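PDB 6JMB: ofchtiv-allosamidin, which probably hydrolyses the beta-1,4 links of chitin as an insect group IV chitinase of glycosyl hydrolase family 18, and here holds the inhibitor allosamidin. Local coordinates for residues A96-P99 and E100-Q103; E218-S221 and T222-N225. All coordinates share one frame; numbering follows the deposited sequence.

Overall arrangement
Both contacts are local turns on the outside of the family 18 TIM barrel, and each leads the chain into a helix. Interaction 1 comes first along the chain and joins the end of helix 90-97 to the start of helix 99-116, in the connection between barrel strands 77-83 and 120-124. Interaction 2 follows in the long loop between strand 187-190 and helix 226-235. Their centres lie 38 Å apart, with nearest atoms about 25 Å apart, so the two do not touch. They share the barrel rather than any one helix or strand, and illustrate how backbone carbonyls in turns between elements of the fold are held by nearby amides and side chains.

Interaction 1 (A96-P99 and E100-Q103); sequences AAEP and EYRQ
R102 reaches back over the turn to the carbonyl of A96, its NH1 donating to A96 O at 2.9 Å. The oxygen lies in the guanidinium plane and the bond is fairly straight, with an N-H...O angle of 163°. One face of the guanidinium rests against E98 C and P99 CA, the latter 3.7 Å above the plane. A water accepts from R102 NH1 and donates to A97 O, so A96 directly, and A97 through the water, are held by the same nitrogen. The R102 side chain bends at chi3 (-55°), which folds the guanidinium over the backbone. The turn links two consecutive helices of the family 18 TIM barrel: E98 is the N-cap residue of helix 99-116, P99 stands in its first turn, and the amides of R102 and Q103 donate to E98 O and P99 O. E98 and Y101 run side by side, pointing the same way, with E98 CB 3.6 Å from Y101 CD2. E98 OE2 and E100 OE1 approach to 3.4 Å, which probably raises the proton affinity of one or both carboxylates. Further out, E149 on helix 138-154 forms a salt bridge with R102 NE, and Q142 and T145 touch R102.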
loop_
_atom_site.group_PDB
_atom_site.type_symbol
_atom_site.label_atom_id
_atom_site.label_comp_id
_atom_site.label_asym_id
_atom_site.label_seq_id
_atom_site.Cartn_x
_atom_site.Cartn_y
_atom_site.Cartn_z
ATOM N N ALA A 96 -7.511 6.258 -20.482
ATOM C CA ALA A 96 -8.280 5.023 -20.531
ATOM C C ALA A 96 -9.476 5.117 -21.466
ATOM O O ALA A 96 -9.929 4.080 -21.959
ATOM C CB ALA A 96 -8.737 4.628 -19.125
ATOM N N ALA A 97 -9.976 6.326 -21.732
ATOM C CA ALA A 97 -11.168 6.496 -22.557
ATOM C C ALA A 97 -10.896 6.395 -24.053
ATOM O O ALA A 97 -11.846 6.247 -24.830
ATOM C CB ALA A 97 -11.818 7.845 -22.256
ATOM N N GLU A 98 -9.639 6.487 -24.482
ATOM C CA GLU A 98 -9.323 6.582 -25.902
ATOM C C GLU A 98 -8.555 5.345 -26.334
ATOM O O GLU A 98 -7.478 5.074 -25.783
ATOM C CB GLU A 98 -8.494 7.835 -26.174
ATOM C CG GLU A 98 -9.312 9.111 -26.205
ATOM C CD GLU A 98 -10.534 8.988 -27.096
ATOM O OE1 GLU A 98 -11.648 9.285 -26.620
ATOM O OE2 GLU A 98 -10.380 8.587 -28.270
ATOM N N PRO A 99 -9.049 4.580 -27.308
ATOM C CA PRO A 99 -8.307 3.382 -27.741
ATOM C C PRO A 99 -6.870 3.676 -28.147
ATOM O O PRO A 99 -5.969 2.877 -27.857
ATOM C CB PRO A 99 -9.148 2.854 -28.912
ATOM C CG PRO A 99 -10.524 3.385 -28.649
ATOM C CD PRO A 99 -10.325 4.735 -28.026
ATOM N N GLU A 100 -6.633 4.820 -28.794
ATOM C CA GLU A 100 -5.287 5.169 -29.236
ATOM C C GLU A 100 -4.368 5.424 -28.052
ATOM O O GLU A 100 -3.186 5.056 -28.080
ATOM C CB GLU A 100 -5.348 6.414 -30.121
ATOM C CG GLU A 100 -6.187 6.246 -31.385
ATOM C CD GLU A 100 -7.676 6.520 -31.173
ATOM O OE1 GLU A 100 -8.110 6.735 -30.015
ATOM O OE2 GLU A 100 -8.416 6.520 -32.181
ATOM N N TYR A 101 -4.890 6.062 -27.004
ATOM C CA TYR A 101 -4.075 6.338 -25.828
ATOM C C TYR A 101 -3.836 5.068 -25.020
ATOM O O TYR A 101 -2.741 4.866 -24.484
ATOM C CB TYR A 101 -4.734 7.412 -24.966
ATOM C CG TYR A 101 -4.841 8.784 -25.601
ATOM C CD1 TYR A 101 -4.117 9.113 -26.743
ATOM C CD2 TYR A 101 -5.669 9.751 -25.046
ATOM C CE1 TYR A 101 -4.218 10.375 -27.317
ATOM C CE2 TYR A 101 -5.775 11.014 -25.610
ATOM C CZ TYR A 101 -5.046 11.317 -26.742
ATOM O OH TYR A 101 -5.158 12.576 -27.295
ATOM N N ARG A 102 -4.844 4.199 -24.919
ATOM C CA ARG A 102 -4.625 2.906 -24.276
ATOM C C ARG A 102 -3.532 2.121 -24.985
ATOM O O ARG A 102 -2.653 1.537 -24.342
ATOM C CB ARG A 102 -5.922 2.097 -24.261
ATOM C CG ARG A 102 -6.995 2.656 -23.352
ATOM C CD ARG A 102 -8.059 1.612 -23.043
ATOM N NE ARG A 102 -8.666 1.032 -24.242
ATOM C CZ ARG A 102 -9.809 1.442 -24.784
ATOM N NH1 ARG A 102 -10.477 2.459 -24.257
ATOM N NH2 ARG A 102 -10.286 0.838 -25.864
ATOM N N GLN A 103 -3.580 2.083 -26.318
ATOM C CA GLN A 103 -2.562 1.358 -27.066
ATOM C C GLN A 103 -1.185 1.964 -26.834
ATOM O O GLN A 103 -0.197 1.238 -26.662
ATOM C CB GLN A 103 -2.915 1.365 -28.552
ATOM C CG GLN A 103 -1.904 0.650 -29.427
ATOM C CD GLN A 103 -2.272 0.710 -30.899
ATOM O OE1 GLN A 103 -2.074 1.730 -31.559
ATOM N NE2 GLN A 103 -2.812 -0.385 -31.418
HETATM O O HOH W 1 -12.964 3.432 -25.627
#

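Interaction 2 (E218-S221 and T222-N225)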
loop_
_atom_site.group_PDB
_atom_site.type_symbol
_atom_site.label_atom_id
_atom_site.label_comp_id
_atom_site.label_asym_id
_atom_site.label_seq_id
_atom_site.Cartn_x
_atom_site.Cartn_y
_atom_site.Cartn_z
ATOM N N GLU A 218 -24.098 -0.307 15.544
ATOM C CA GLU A 218 -25.146 -0.200 14.543
ATOM C C GLU A 218 -24.501 0.043 13.183
ATOM O O GLU A 218 -23.505 0.764 13.078
ATOM C CB GLU A 218 -26.077 0.961 14.891
ATOM C CG GLU A 218 -26.710 0.850 16.267
ATOM C CD GLU A 218 -26.862 2.196 16.954
ATOM O OE1 GLU A 218 -27.819 2.358 17.742
ATOM O OE2 GLU A 218 -26.027 3.092 16.706
ATOM N N GLN A 219 -25.070 -0.566 12.146
ATOM C CA GLN A 219 -24.491 -0.576 10.797
ATOM C C GLN A 219 -22.978 -0.798 10.829
ATOM O O GLN A 219 -22.186 -0.062 10.232
ATOM C CB GLN A 219 -24.916 0.637 9.959
ATOM C CG GLN A 219 -24.469 2.002 10.465
ATOM C CD GLN A 219 -25.009 3.141 9.620
ATOM O OE1 GLN A 219 -25.867 2.940 8.760
ATOM N NE2 GLN A 219 -24.505 4.348 9.861
ATOM N N GLU A 220 -22.585 -1.852 11.550
ATOM C CA GLU A 220 -21.176 -2.200 11.701
ATOM C C GLU A 220 -20.512 -2.465 10.356
ATOM O O GLU A 220 -19.311 -2.212 10.197
ATOM C CB GLU A 220 -21.065 -3.439 12.589
ATOM C CG GLU A 220 -19.673 -3.747 13.075
ATOM C CD GLU A 220 -19.680 -4.679 14.270
ATOM O OE1 GLU A 220 -20.780 -5.036 14.742
ATOM O OE2 GLU A 220 -18.585 -5.058 14.730
ATOM N N SER A 221 -21.269 -2.968 9.381
ATOM C CA SER A 221 -20.703 -3.283 8.075
ATOM C C SER A 221 -20.263 -2.048 7.302
ATOM O O SER A 221 -19.520 -2.190 6.325
ATOM C CB SER A 221 -21.709 -4.078 7.240
ATOM O OG SER A 221 -22.818 -3.271 6.893
ATOM N N THR A 222 -20.689 -0.853 7.709
ATOM C CA THR A 222 -20.323 0.378 7.022
ATOM C C THR A 222 -19.037 1.001 7.550
ATOM O O THR A 222 -18.547 1.973 6.963
ATOM C CB THR A 222 -21.456 1.409 7.129
ATOM O OG1 THR A 222 -21.565 1.869 8.485
ATOM C CG2 THR A 222 -22.781 0.801 6.688
ATOM N N LEU A 223 -18.479 0.474 8.639
ATOM C CA LEU A 223 -17.284 1.066 9.219
ATOM C C LEU A 223 -16.066 0.780 8.348
ATOM O O LEU A 223 -16.013 -0.213 7.617
ATOM C CB LEU A 223 -17.054 0.519 10.630
ATOM C CG LEU A 223 -18.180 0.802 11.635
ATOM C CD1 LEU A 223 -17.959 -0.013 12.904
ATOM C CD2 LEU A 223 -18.273 2.278 11.966
ATOM N N TYR A 224 -15.076 1.662 8.432
ATOM C CA TYR A 224 -13.857 1.518 7.636
ATOM C C TYR A 224 -12.872 0.657 8.415
ATOM O O TYR A 224 -12.134 1.158 9.268
ATOM C CB TYR A 224 -13.249 2.880 7.330
ATOM C CG TYR A 224 -14.105 3.828 6.513
ATOM C CD1 TYR A 224 -15.232 3.394 5.827
ATOM C CD2 TYR A 224 -13.769 5.175 6.435
ATOM C CE1 TYR A 224 -15.999 4.281 5.076
ATOM C CE2 TYR A 224 -14.527 6.063 5.697
ATOM C CZ TYR A 224 -15.639 5.610 5.022
ATOM O OH TYR A 224 -16.395 6.499 4.288
ATOM N N ASN A 225 -12.861 -0.645 8.137
ATOM C CA ASN A 225 -11.889 -1.529 8.763
ATOM C C ASN A 225 -11.504 -2.647 7.795
ATOM O O ASN A 225 -12.131 -2.848 6.749
ATOM C CB ASN A 225 -12.342 -2.010 10.155
ATOM C CG ASN A 225 -13.673 -2.748 10.131
ATOM O OD1 ASN A 225 -13.860 -3.696 9.372
ATOM N ND2 ASN A 225 -14.599 -2.322 10.989
HETATM O O HOH W 2 -17.251 -0.763 5.252
#
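Hydrogen bonding dominates the contact between Q219 and T222, where one carbonyl oxygen serves two donors of a single residue. T222 OG1 donates to Q219 O at 2.7 Å, in the plane of the carbonyl, whereas T222 N reaches the same oxygen at 3.0 Å from above that plane. With chi1 at 69°, OG1 sits between the backbone N and the carbonyl carbon of T222, within bonding distance of the same oxygen that T222 N uses. One residue further on, L223 N donates to E220 O over 3.2 Å, again from above the carbonyl plane. Solvent adds a bridge: one water donates to both S221 O and L223 O.

Van der Waals contacts are few. The Q219 and T222 side chains cross at a slant, with Q219 CG 3.5 Å from T222 OG1. L223 lays its CG 3.5 Å from E220 O, and its CD1 meets E220 CG at 4.1 Å. I211 touches both E220 and L223.

Outside the turn, N228 ND2 donates to E220 O and L223 O, while N225 OD1 accepts from N228 N and caps helix 226-235. The two consecutive amide bonds, each from residue i+3 to carbonyl i, are those of a short 3-10 turn, here in the loop that leads from barrel strand 187-190 into helix 226-235 of the TIM barrel.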